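Local coordinates for protein cytochrome P450 (Picrophilus torridus, PDB 2RFB) that probably acts as a heme-thiolate monooxygenase, binding heme b and inserting one oxygen atom from molecular oxygen into organic substrates, at residues E54-E57 with F58-S62. Sequence-based numbering, arbitrary orientation.
Sequences EHKE and FRDIS. With HEM (protoporphyrin IX containing Fe), chain G.
H55 and R59, one helical turn apart on helix 52-66, run side by side toward the same heme propionate, a compact example of how the i, i+4 spacing of a helix pairs two side chains on one target. CG of R59 stands anti to the backbone N (chi1 -174°), and the chain stays extended as far as NE, which carries the guanidinium to the propionate. There R59 NH1 donates to HEM O2D at 2.8 Å, the oxygen lying in the guanidinium plane at its edge, although its modelled position is uncertain. NH1 also donates to the carbonyl of M294, which helps fix the turn of the group. The imidazole of H55 has the carboxylate carbon CGD at its edge, in plane, while its nitrogens make weak hydrogen bonds to the carbonyls of F47 and I292; the rings of H55 and H293 meet edge-to-face, and H293, like R238, hydrogen-bonds to the heme. The backbone that carries these groups is closely knit: R59 N reaches H55 O at 2.8 Å in a nearly straight bond, 173° at the hydrogen. On another side of the helix, the buried ring of F58 turns its edge to E54 O, CD1 lying 3.1 Å away, while CE1 rests 3.8 Å from CG of E54.

The exposed flank is looser. K56 bends at its last torsion (chi4 -81°), bringing NZ within 3.1 Å of OD1 of D60, on the syn lone pair of that oxygen, in a salt bridge; D60 N bonds in turn to K56 O at 2.9 Å. With an alanine in place of D60, the K56 ammonium would probably lose this carboxylate, and its chain would be freer to swing into solvent. A histidine and an arginine one turn apart, both facing a heme propionate, are characteristic of the C-helix in many bacterial-type cytochromes P450.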
loop_
_atom_site.group_PDB
_atom_site.type_symbol
_atom_site.label_atom_id
_atom_site.label_comp_id
_atom_site.label_asym_id
_atom_site.label_seq_id
_atom_site.Cartn_x
_atom_site.Cartn_y
_atom_site.Cartn_z
ATOM N N GLU A 54 -17.996 -9.258 -10.072
ATOM C CA GLU A 54 -18.358 -8.332 -8.991
ATOM C C GLU A 54 -17.244 -7.329 -8.593
ATOM O O GLU A 54 -17.531 -6.178 -8.222
ATOM C CB GLU A 54 -18.826 -9.127 -7.760
ATOM C CG GLU A 54 -19.430 -8.312 -6.638
ATOM C CD GLU A 54 -20.041 -9.197 -5.546
ATOM O OE1 GLU A 54 -21.053 -9.895 -5.828
ATOM O OE2 GLU A 54 -19.518 -9.192 -4.405
ATOM N N HIS A 55 -15.983 -7.753 -8.691
ATOM C CA HIS A 55 -14.860 -6.900 -8.280
ATOM C C HIS A 55 -14.682 -5.690 -9.208
ATOM O O HIS A 55 -14.307 -4.625 -8.754
ATOM C CB HIS A 55 -13.560 -7.737 -8.169
ATOM C CG HIS A 55 -12.305 -7.006 -8.560
ATOM N ND1 HIS A 55 -11.383 -6.550 -7.635
ATOM C CD2 HIS A 55 -11.813 -6.665 -9.776
ATOM C CE1 HIS A 55 -10.379 -5.969 -8.270
ATOM N NE2 HIS A 55 -10.622 -6.023 -9.570
ATOM N N LYS A 56 -14.939 -5.864 -10.499
ATOM C CA LYS A 56 -14.677 -4.814 -11.499
ATOM C C LYS A 56 -15.712 -3.716 -11.346
ATOM O O LYS A 56 -15.410 -2.516 -11.442
ATOM C CB LYS A 56 -14.755 -5.412 -12.917
ATOM C CG LYS A 56 -14.348 -4.481 -14.056
ATOM C CD LYS A 56 -14.709 -5.084 -15.421
ATOM C CE LYS A 56 -14.424 -4.115 -16.556
ATOM N NZ LYS A 56 -15.515 -3.092 -16.735
ATOM N N GLU A 57 -16.940 -4.157 -11.090
ATOM C CA GLU A 57 -18.043 -3.266 -10.800
ATOM C C GLU A 57 -17.652 -2.361 -9.648
ATOM O O GLU A 57 -17.770 -1.150 -9.755
ATOM C CB GLU A 57 -19.340 -4.037 -10.500
ATOM C CG GLU A 57 -19.866 -4.846 -11.673
ATOM C CD GLU A 57 -21.213 -5.529 -11.398
ATOM O OE1 GLU A 57 -21.953 -5.037 -10.503
ATOM O OE2 GLU A 57 -21.539 -6.531 -12.100
ATOM N N PHE A 58 -17.152 -2.943 -8.568
ATOM C CA PHE A 58 -16.698 -2.150 -7.420
ATOM C C PHE A 58 -15.506 -1.272 -7.763
ATOM O O PHE A 58 -15.560 -0.082 -7.555
ATOM C CB PHE A 58 -16.393 -3.040 -6.220
ATOM C CG PHE A 58 -17.601 -3.398 -5.417
ATOM C CD1 PHE A 58 -18.393 -4.497 -5.769
ATOM C CD2 PHE A 58 -17.957 -2.660 -4.307
ATOM C CE1 PHE A 58 -19.532 -4.835 -5.027
ATOM C CE2 PHE A 58 -19.093 -2.995 -3.557
ATOM C CZ PHE A 58 -19.879 -4.079 -3.916
ATOM N N ARG A 59 -14.436 -1.835 -8.314
ATOM C CA ARG A 59 -13.244 -1.008 -8.601
ATOM C C ARG A 59 -13.493 0.183 -9.575
ATOM O O ARG A 59 -12.885 1.239 -9.400
ATOM C CB ARG A 59 -12.055 -1.896 -9.020
ATOM C CG ARG A 59 -10.742 -1.174 -9.214
ATOM C CD ARG A 59 -9.684 -2.147 -9.724
ATOM N NE ARG A 59 -8.448 -1.497 -10.171
ATOM C CZ ARG A 59 -7.218 -1.807 -9.756
ATOM N NH1 ARG A 59 -7.008 -2.772 -8.857
ATOM N NH2 ARG A 59 -6.179 -1.156 -10.267
ATOM N N ASP A 60 -14.392 0.028 -10.557
ATOM C CA ASP A 60 -14.678 1.101 -11.554
ATOM C C ASP A 60 -15.227 2.413 -10.937
ATOM O O ASP A 60 -14.993 3.518 -11.456
ATOM C CB ASP A 60 -15.651 0.629 -12.663
ATOM C CG ASP A 60 -15.009 -0.369 -13.676
ATOM O OD1 ASP A 60 -15.777 -1.032 -14.421
ATOM O OD2 ASP A 60 -13.763 -0.501 -13.754
ATOM N N ILE A 61 -15.973 2.279 -9.842
ATOM C CA ILE A 61 -16.512 3.425 -9.149
ATOM C C ILE A 61 -15.407 4.439 -8.854
ATOM O O ILE A 61 -15.626 5.619 -9.012
ATOM C CB ILE A 61 -17.245 2.987 -7.857
ATOM C CG1 ILE A 61 -18.431 2.067 -8.217
ATOM C CG2 ILE A 61 -17.630 4.197 -6.969
ATOM C CD1 ILE A 61 -18.988 1.245 -7.036
ATOM N N SER A 62 -14.216 3.991 -8.475
ATOM C CA SER A 62 -13.160 4.941 -8.097
ATOM C C SER A 62 -11.944 4.958 -9.037
ATOM O O SER A 62 -11.131 5.905 -9.002
ATOM C CB SER A 62 -12.665 4.658 -6.678
ATOM O OG SER A 62 -12.040 3.402 -6.611
HETATM C CHA HEM G . -4.038 -3.476 -3.755
HETATM C CHB HEM G . 0.705 -3.025 -2.496
HETATM C CHC HEM G . -0.178 1.785 -1.703
HETATM C CHD HEM G . -4.994 1.211 -2.250
HETATM C C1A HEM G . -2.678 -3.740 -3.518
HETATM C C2A HEM G . -2.016 -5.000 -3.761
HETATM C C3A HEM G . -0.701 -4.840 -3.402
HETATM C C4A HEM G . -0.551 -3.498 -2.970
HETATM C CMA HEM G . 0.566 -5.838 -3.409
HETATM C CAA HEM G . -2.721 -6.279 -4.333
HETATM C CBA HEM G . -3.289 -7.192 -3.216
HETATM C CGA HEM G . -3.803 -8.404 -3.943
HETATM O O1A HEM G . -3.485 -8.612 -5.171
HETATM O O2A HEM G . -4.533 -9.173 -3.286
HETATM C C1B HEM G . 0.892 -1.661 -2.194
HETATM C C2B HEM G . 2.144 -0.978 -1.970
HETATM C C3B HEM G . 1.799 0.334 -1.753
HETATM C C4B HEM G . 0.396 0.477 -1.845
HETATM C CMB HEM G . 3.545 -1.737 -2.002
HETATM C CAB HEM G . 2.531 1.723 -1.408
HETATM C CBB HEM G . 3.910 1.983 -1.662
HETATM C C1C HEM G . -1.554 2.180 -1.849
HETATM C C2C HEM G . -2.255 3.484 -1.784
HETATM C C3C HEM G . -3.581 3.241 -1.930
HETATM C C4C HEM G . -3.767 1.850 -2.057
HETATM C CMC HEM G . -1.716 4.972 -1.579
HETATM C CAC HEM G . -4.756 4.297 -1.984
HETATM C CBC HEM G . -5.834 4.215 -1.183
HETATM C C1D HEM G . -5.164 -0.132 -2.723
HETATM C C2D HEM G . -6.424 -0.759 -3.052
HETATM C C3D HEM G . -6.072 -2.195 -3.480
HETATM C C4D HEM G . -4.669 -2.276 -3.402
HETATM C CMD HEM G . -7.866 -0.167 -2.953
HETATM C CAD HEM G . -6.948 -3.406 -3.950
HETATM C CBD HEM G . -7.209 -3.231 -5.462
HETATM C CGD HEM G . -8.061 -4.347 -5.975
HETATM O O1D HEM G . -8.196 -5.379 -5.242
HETATM O O2D HEM G . -8.615 -4.214 -7.108
HETATM N NA HEM G . -1.741 -2.817 -3.042
HETATM N NB HEM G . -0.180 -0.720 -2.137
HETATM N NC HEM G . -2.553 1.223 -2.033
HETATM N ND HEM G . -4.130 -1.074 -2.942
HETATM FE FE HEM G . -2.192 -0.772 -2.738
#